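Side-chain contacts in Stk_08120 (Sulfolobus tokodaii str. 7, PDB 2EJX), which probably carries fatty acids, as a member of the thermoacidophile-specific DUF3211 family with a fold of the Bet v 1-like kind: residues F29-P32 with G37-S40; P32-G37 with L96-E101. All coordinates share one frame; numbering follows the deposited sequence.

Contact 1 of 2, residues F29-P32 with G37-S40; sequences FTIP and GIAS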
ATOM      1  N   PHE A  29      -5.994   4.152  -2.352  1.00 24.79           N
ATOM      2  CA  PHE A  29      -4.889   4.920  -1.771  1.00 24.85           C
ATOM      3  C   PHE A  29      -3.600   4.128  -1.823  1.00 24.23           C
ATOM      4  O   PHE A  29      -2.608   4.508  -2.515  1.00 26.04           O
ATOM      5  CB  PHE A  29      -5.199   5.336  -0.308  1.00 24.40           C
ATOM      6  CG  PHE A  29      -4.038   6.019   0.385  1.00 23.56           C
ATOM      7  CD1 PHE A  29      -3.725   7.377   0.091  1.00 26.77           C
ATOM      8  CD2 PHE A  29      -3.248   5.343   1.298  1.00 25.15           C
ATOM      9  CE1 PHE A  29      -2.626   8.023   0.697  1.00 25.02           C
ATOM     10  CE2 PHE A  29      -2.126   5.978   1.933  1.00 23.63           C
ATOM     11  CZ  PHE A  29      -1.821   7.336   1.650  1.00 24.22           C
ATOM     12  N   THR A  30      -3.660   2.968  -1.165  1.00 25.23           N
ATOM     13  CA  THR A  30      -2.481   2.193  -0.771  1.00 24.13           C
ATOM     14  C   THR A  30      -1.727   1.610  -1.971  1.00 24.07           C
ATOM     15  O   THR A  30      -0.498   1.647  -1.994  1.00 23.62           O
ATOM     16  CB  THR A  30      -2.887   1.109   0.221  1.00 25.23           C
ATOM     17  OG1 THR A  30      -3.441   1.735   1.393  1.00 23.66           O
ATOM     18  CG2 THR A  30      -1.697   0.229   0.627  1.00 23.76           C
ATOM     19  N   ILE A  31      -2.447   1.073  -2.957  1.00 24.67           N
ATOM     20  CA  ILE A  31      -1.793   0.389  -4.076  1.00 24.69           C
ATOM     21  C   ILE A  31      -1.000   1.354  -4.976  1.00 25.32           C
ATOM     22  O   ILE A  31       0.163   1.095  -5.245  1.00 25.25           O
ATOM     23  CB  ILE A  31      -2.799  -0.552  -4.879  1.00 24.25           C
ATOM     24  CG1 ILE A  31      -3.447  -1.574  -3.940  1.00 26.69           C
ATOM     25  CG2 ILE A  31      -2.137  -1.249  -6.022  1.00 22.48           C
ATOM     26  CD1 ILE A  31      -2.508  -2.512  -3.288  1.00 27.02           C
ATOM     27  N   PRO A  32      -1.611   2.476  -5.451  1.00 25.65           N
ATOM     28  CA  PRO A  32      -0.815   3.425  -6.230  1.00 26.26           C
ATOM     29  C   PRO A  32       0.350   4.039  -5.438  1.00 25.80           C
ATOM     30  O   PRO A  32       1.405   4.333  -6.009  1.00 26.45           O
ATOM     31  CB  PRO A  32      -1.840   4.499  -6.616  1.00 27.74           C
ATOM     32  CG  PRO A  32      -3.175   3.746  -6.534  1.00 26.58           C
ATOM     33  CD  PRO A  32      -3.017   2.911  -5.358  1.00 25.30           C
ATOM     34  N   GLY A  37       4.971   1.847 -10.117  1.00 26.28           N
ATOM     35  CA  GLY A  37       4.528   2.421 -11.404  1.00 26.81           C
ATOM     36  C   GLY A  37       3.086   2.099 -11.774  1.00 26.18           C
ATOM     37  O   GLY A  37       2.796   1.814 -12.934  1.00 25.63           O
ATOM     38  N   ILE A  38       2.187   2.176 -10.789  1.00 26.17           N
ATOM     39  CA  ILE A  38       0.744   1.964 -11.022  1.00 27.20           C
ATOM     40  C   ILE A  38       0.162   3.028 -11.963  1.00 27.94           C
ATOM     41  O   ILE A  38       0.305   4.226 -11.716  1.00 28.22           O
ATOM     42  CB  ILE A  38      -0.055   1.901  -9.676  1.00 26.64           C
ATOM     43  CG1 ILE A  38       0.377   0.698  -8.836  1.00 26.25           C
ATOM     44  CG2 ILE A  38      -1.593   1.910  -9.904  1.00 28.81           C
ATOM     45  CD1 ILE A  38      -0.160  -0.642  -9.391  1.00 25.06           C
ATOM     46  N   ALA A  39      -0.464   2.591 -13.053  1.00 29.90           N
ATOM     47  CA  ALA A  39      -1.029   3.526 -14.037  1.00 31.61           C
ATOM     48  C   ALA A  39      -2.563   3.404 -14.213  1.00 32.85           C
ATOM     49  O   ALA A  39      -3.193   4.260 -14.863  1.00 34.29           O
ATOM     50  CB  ALA A  39      -0.329   3.385 -15.405  1.00 31.13           C
ATOM     51  N   SER A  40      -3.127   2.339 -13.656  1.00 32.18           N
ATOM     52  CA  SER A  40      -4.570   2.091 -13.629  1.00 33.34           C
ATOM     53  C   SER A  40      -4.984   1.484 -12.292  1.00 33.27           C
ATOM     54  O   SER A  40      -4.243   0.709 -11.708  1.00 32.68           O
ATOM     55  CB  SER A  40      -4.959   1.180 -14.786  1.00 33.02           C
ATOM     56  OG  SER A  40      -4.644   1.860 -15.994  1.00 37.16           O
TER
HETATM   57  O   HOH W   1       2.676   3.443  -8.081  1.00 26.85           O
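Pro-32, in the last part of helix 27-34, and Ile-38, the first residue of edge strand 38-42, bring the two backbones together, their CA atoms lying 5.2 Å apart. A short turn joins helix to strand. The two segments make no direct hydrogen bond; instead one water bridges them, donating to Pro-32 O at 2.6 Å and accepting from Ile-38 N at 3.0 Å. The side chain of Ile-38 does the rest. Its CB sits 3.8 Å from Pro-32 CA, and CG2, which lies anti to its own backbone N, meets the proline ring at CG, 4.2 Å away. The other branch, CG1 (chi1 -64°), is turned beside the backbone N and passes 3.6 Å from Ile-31 O, which brings its terminal CD1 within 4.0 Å of Ile-31 CG2. Ile-31 also packs on Phe-49 and Ala-51 of strand 48-55, which pairs with 38-42. With an alanine here, both branches would be gone, which would probably open a gap beside Ile-31 CG2 and leave one side of the proline ring without its neighbour. The contact thus joins helix to sheet edge by one branched aliphatic side chain, while the water serves a carbonyl and an amide that are not bonded to each other, as fits a partly buried contact at an outermost strand of the sheet in this Bet v 1-like fold.

Contact 2 of 2, residues P32-G37 with L96-E101; sequences PQIFPG and LQIILE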
ATOM      1  N   PRO A  32      -1.611   2.476  -5.451  1.00 25.65           N
ATOM      2  CA  PRO A  32      -0.815   3.425  -6.230  1.00 26.26           C
ATOM      3  C   PRO A  32       0.350   4.039  -5.438  1.00 25.80           C
ATOM      4  O   PRO A  32       1.405   4.333  -6.009  1.00 26.45           O
ATOM      5  CB  PRO A  32      -1.840   4.499  -6.616  1.00 27.74           C
ATOM      6  CG  PRO A  32      -3.175   3.746  -6.534  1.00 26.58           C
ATOM      7  CD  PRO A  32      -3.017   2.911  -5.358  1.00 25.30           C
ATOM      8  N   GLN A  33       0.182   4.173  -4.135  1.00 25.71           N
ATOM      9  CA  GLN A  33       1.255   4.745  -3.281  1.00 25.18           C
ATOM     10  C   GLN A  33       2.472   3.851  -3.131  1.00 26.33           C
ATOM     11  O   GLN A  33       3.585   4.374  -2.974  1.00 25.64           O
ATOM     12  CB  GLN A  33       0.752   5.122  -1.888  1.00 25.64           C
ATOM     13  CG  GLN A  33      -0.155   6.347  -1.815  1.00 27.25           C
ATOM     14  CD  GLN A  33       0.565   7.681  -2.006  1.00 28.28           C
ATOM     15  OE1 GLN A  33      -0.075   8.756  -2.116  1.00 33.66           O
ATOM     16  NE2 GLN A  33       1.868   7.634  -2.046  1.00 23.44           N
ATOM     17  N   ILE A  34       2.243   2.522  -3.149  1.00 24.61           N
ATOM     18  CA  ILE A  34       3.297   1.544  -2.785  1.00 25.34           C
ATOM     19  C   ILE A  34       3.807   0.695  -3.939  1.00 24.25           C
ATOM     20  O   ILE A  34       5.018   0.502  -4.099  1.00 23.51           O
ATOM     21  CB  ILE A  34       2.843   0.656  -1.574  1.00 26.24           C
ATOM     22  CG1 ILE A  34       2.723   1.516  -0.292  1.00 24.11           C
ATOM     23  CG2 ILE A  34       3.869  -0.479  -1.282  1.00 25.70           C
ATOM     24  CD1 ILE A  34       1.854   0.893   0.744  1.00 24.26           C
ATOM     25  N   PHE A  35       2.890   0.214  -4.787  1.00 25.83           N
ATOM     26  CA  PHE A  35       3.279  -0.690  -5.857  1.00 26.13           C
ATOM     27  C   PHE A  35       4.081   0.056  -6.933  1.00 26.62           C
ATOM     28  O   PHE A  35       3.906   1.266  -7.073  1.00 26.57           O
ATOM     29  CB  PHE A  35       2.056  -1.416  -6.430  1.00 25.70           C
ATOM     30  CG  PHE A  35       1.712  -2.676  -5.680  1.00 28.55           C
ATOM     31  CD1 PHE A  35       1.529  -2.649  -4.299  1.00 30.19           C
ATOM     32  CD2 PHE A  35       1.634  -3.893  -6.341  1.00 32.10           C
ATOM     33  CE1 PHE A  35       1.231  -3.810  -3.580  1.00 30.17           C
ATOM     34  CE2 PHE A  35       1.350  -5.079  -5.624  1.00 32.52           C
ATOM     35  CZ  PHE A  35       1.130  -5.026  -4.253  1.00 28.76           C
ATOM     36  N   PRO A  36       4.997  -0.647  -7.654  1.00 26.70           N
ATOM     37  CA  PRO A  36       5.782   0.059  -8.684  1.00 26.81           C
ATOM     38  C   PRO A  36       4.975   0.539  -9.886  1.00 26.71           C
ATOM     39  O   PRO A  36       4.386  -0.281 -10.592  1.00 28.32           O
ATOM     40  CB  PRO A  36       6.824  -0.976  -9.153  1.00 26.84           C
ATOM     41  CG  PRO A  36       6.684  -2.157  -8.265  1.00 27.56           C
ATOM     42  CD  PRO A  36       5.372  -2.081  -7.535  1.00 26.89           C
ATOM     43  N   GLY A  37       4.971   1.847 -10.117  1.00 26.28           N
ATOM     44  CA  GLY A  37       4.528   2.421 -11.404  1.00 26.81           C
ATOM     45  C   GLY A  37       3.086   2.099 -11.774  1.00 26.18           C
ATOM     46  O   GLY A  37       2.796   1.814 -12.934  1.00 25.63           O
ATOM     47  N   LEU A  96       3.137   3.191  12.660  1.00 25.40           N
ATOM     48  CA  LEU A  96       2.676   2.006  12.012  1.00 25.49           C
ATOM     49  C   LEU A  96       3.812   1.307  11.285  1.00 24.95           C
ATOM     50  O   LEU A  96       4.915   1.859  11.133  1.00 23.20           O
ATOM     51  CB  LEU A  96       1.483   2.294  11.087  1.00 26.28           C
ATOM     52  CG  LEU A  96       1.581   3.262   9.914  1.00 28.49           C
ATOM     53  CD1 LEU A  96       2.182   2.654   8.628  1.00 31.24           C
ATOM     54  CD2 LEU A  96       0.204   3.816   9.609  1.00 28.47           C
ATOM     55  N   GLN A  97       3.538   0.074  10.862  1.00 24.69           N
ATOM     56  CA  GLN A  97       4.491  -0.693  10.054  1.00 24.49           C
ATOM     57  C   GLN A  97       3.810  -1.160   8.795  1.00 23.49           C
ATOM     58  O   GLN A  97       2.679  -1.639   8.855  1.00 23.20           O
ATOM     59  CB  GLN A  97       5.002  -1.923  10.874  1.00 25.69           C
ATOM     60  CG  GLN A  97       6.283  -2.610  10.314  1.00 27.02           C
ATOM     61  CD  GLN A  97       7.607  -1.840  10.474  1.00 30.26           C
ATOM     62  OE1 GLN A  97       8.592  -2.124   9.779  1.00 33.51           O
ATOM     63  NE2 GLN A  97       7.641  -0.899  11.378  1.00 29.39           N
ATOM     64  N   ILE A  98       4.524  -1.078   7.675  1.00 22.87           N
ATOM     65  CA  ILE A  98       4.079  -1.617   6.384  1.00 23.48           C
ATOM     66  C   ILE A  98       5.046  -2.732   6.023  1.00 24.60           C
ATOM     67  O   ILE A  98       6.273  -2.528   6.077  1.00 25.32           O
ATOM     68  CB  ILE A  98       4.094  -0.532   5.273  1.00 22.97           C
ATOM     69  CG1 ILE A  98       3.229   0.668   5.726  1.00 22.66           C
ATOM     70  CG2 ILE A  98       3.681  -1.124   3.917  1.00 23.11           C
ATOM     71  CD1 ILE A  98       3.096   1.787   4.676  1.00 24.54           C
ATOM     72  N   ILE A  99       4.482  -3.904   5.722  1.00 24.74           N
ATOM     73  CA  ILE A  99       5.289  -5.051   5.346  1.00 25.50           C
ATOM     74  C   ILE A  99       4.687  -5.604   4.056  1.00 25.16           C
ATOM     75  O   ILE A  99       3.518  -5.976   4.044  1.00 24.90           O
ATOM     76  CB  ILE A  99       5.225  -6.198   6.398  1.00 25.81           C
ATOM     77  CG1 ILE A  99       5.599  -5.693   7.795  1.00 27.78           C
ATOM     78  CG2 ILE A  99       6.144  -7.343   5.998  1.00 26.08           C
ATOM     79  CD1 ILE A  99       4.362  -5.488   8.700  1.00 30.02           C
ATOM     80  N   LEU A 100       5.490  -5.688   3.000  1.00 24.82           N
ATOM     81  CA  LEU A 100       5.097  -6.333   1.753  1.00 26.21           C
ATOM     82  C   LEU A 100       5.821  -7.670   1.579  1.00 27.34           C
ATOM     83  O   LEU A 100       7.073  -7.706   1.528  1.00 26.05           O
ATOM     84  CB  LEU A 100       5.421  -5.450   0.546  1.00 24.56           C
ATOM     85  CG  LEU A 100       4.958  -5.999  -0.817  1.00 26.68           C
ATOM     86  CD1 LEU A 100       3.436  -6.192  -0.920  1.00 26.81           C
ATOM     87  CD2 LEU A 100       5.470  -5.085  -1.970  1.00 28.67           C
ATOM     88  N   GLU A 101       5.049  -8.751   1.488  1.00 27.95           N
ATOM     89  CA  GLU A 101       5.639 -10.075   1.287  1.00 31.23           C
ATOM     90  C   GLU A 101       5.147 -10.653  -0.045  1.00 30.62           C
ATOM     91  O   GLU A 101       3.960 -10.909  -0.217  1.00 31.77           O
ATOM     92  CB  GLU A 101       5.305 -11.004   2.458  1.00 31.77           C
ATOM     93  CG  GLU A 101       5.848 -10.576   3.808  1.00 35.36           C
ATOM     94  CD  GLU A 101       5.406 -11.483   4.960  1.00 36.37           C
ATOM     95  OE1 GLU A 101       4.651 -12.448   4.701  1.00 40.64           O
ATOM     96  OE2 GLU A 101       5.771 -11.183   6.139  1.00 42.60           O
TER
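Ile-98 and Leu-100, two residues apart on strand 95-102, both point their side chains at the end of helix 27-34 and are met by Ile-34 and Phe-35. Ile-98 comes first along the strand. Its CG2 faces CD1 of Ile-34 at 4.2 Å, and the two side chains reach toward each other tip to tip. On the helix side, Ile-34 has its CG1 beside the backbone N and extends it to CD1 with chi2 at 159°, so that the end methyl projects to the strand. Leu-119 of helix 105-137 touches both isoleucines. Two residues on, Leu-100 sends CG out anti to its backbone N (chi1 -176°), and its CD1 lies 4.2 Å from Phe-35 CE1. That methyl comes to the ring obliquely, and the two side chains cross at about a right angle. Phe-35 is where the chain leaves the helix, and its ring also meets Tyr-77 edge to face.

The backbones stay well apart, with 9.3 Å between the CA atoms of Ile-34 and Leu-100, so side chains alone span the interval between helix end and strand. Beyond them, Ile-34 O accepts a hydrogen bond from Asn-118 ND2 of helix 105-137, tying the helix end to the long helix as well. Between the segments themselves no hydrogen bond or charge pair forms: methyl groups and one aromatic carbon meet at van der Waals distance, giving a contact that is wholly apolar and buried in the interior of the Bet v 1-like fold.

Helix 27-34 takes part in both contacts, and both lead from it to the same antiparallel sheet, though to different strands. Contact 1 reaches strand 38-42, an outermost strand only a short turn away in sequence; contact 2 reaches strand 95-102, far along the chain, which lies second from the other edge. Their centres are about 10 Å apart. The chemistry follows position: contact 1 is partly buried and combines aliphatic packing with a bridging water, whereas every touching residue of contact 2 is buried and its meetings are purely apolar. Together they pack the end of one helix, and the residue just after it, against two separate parts of the sheet.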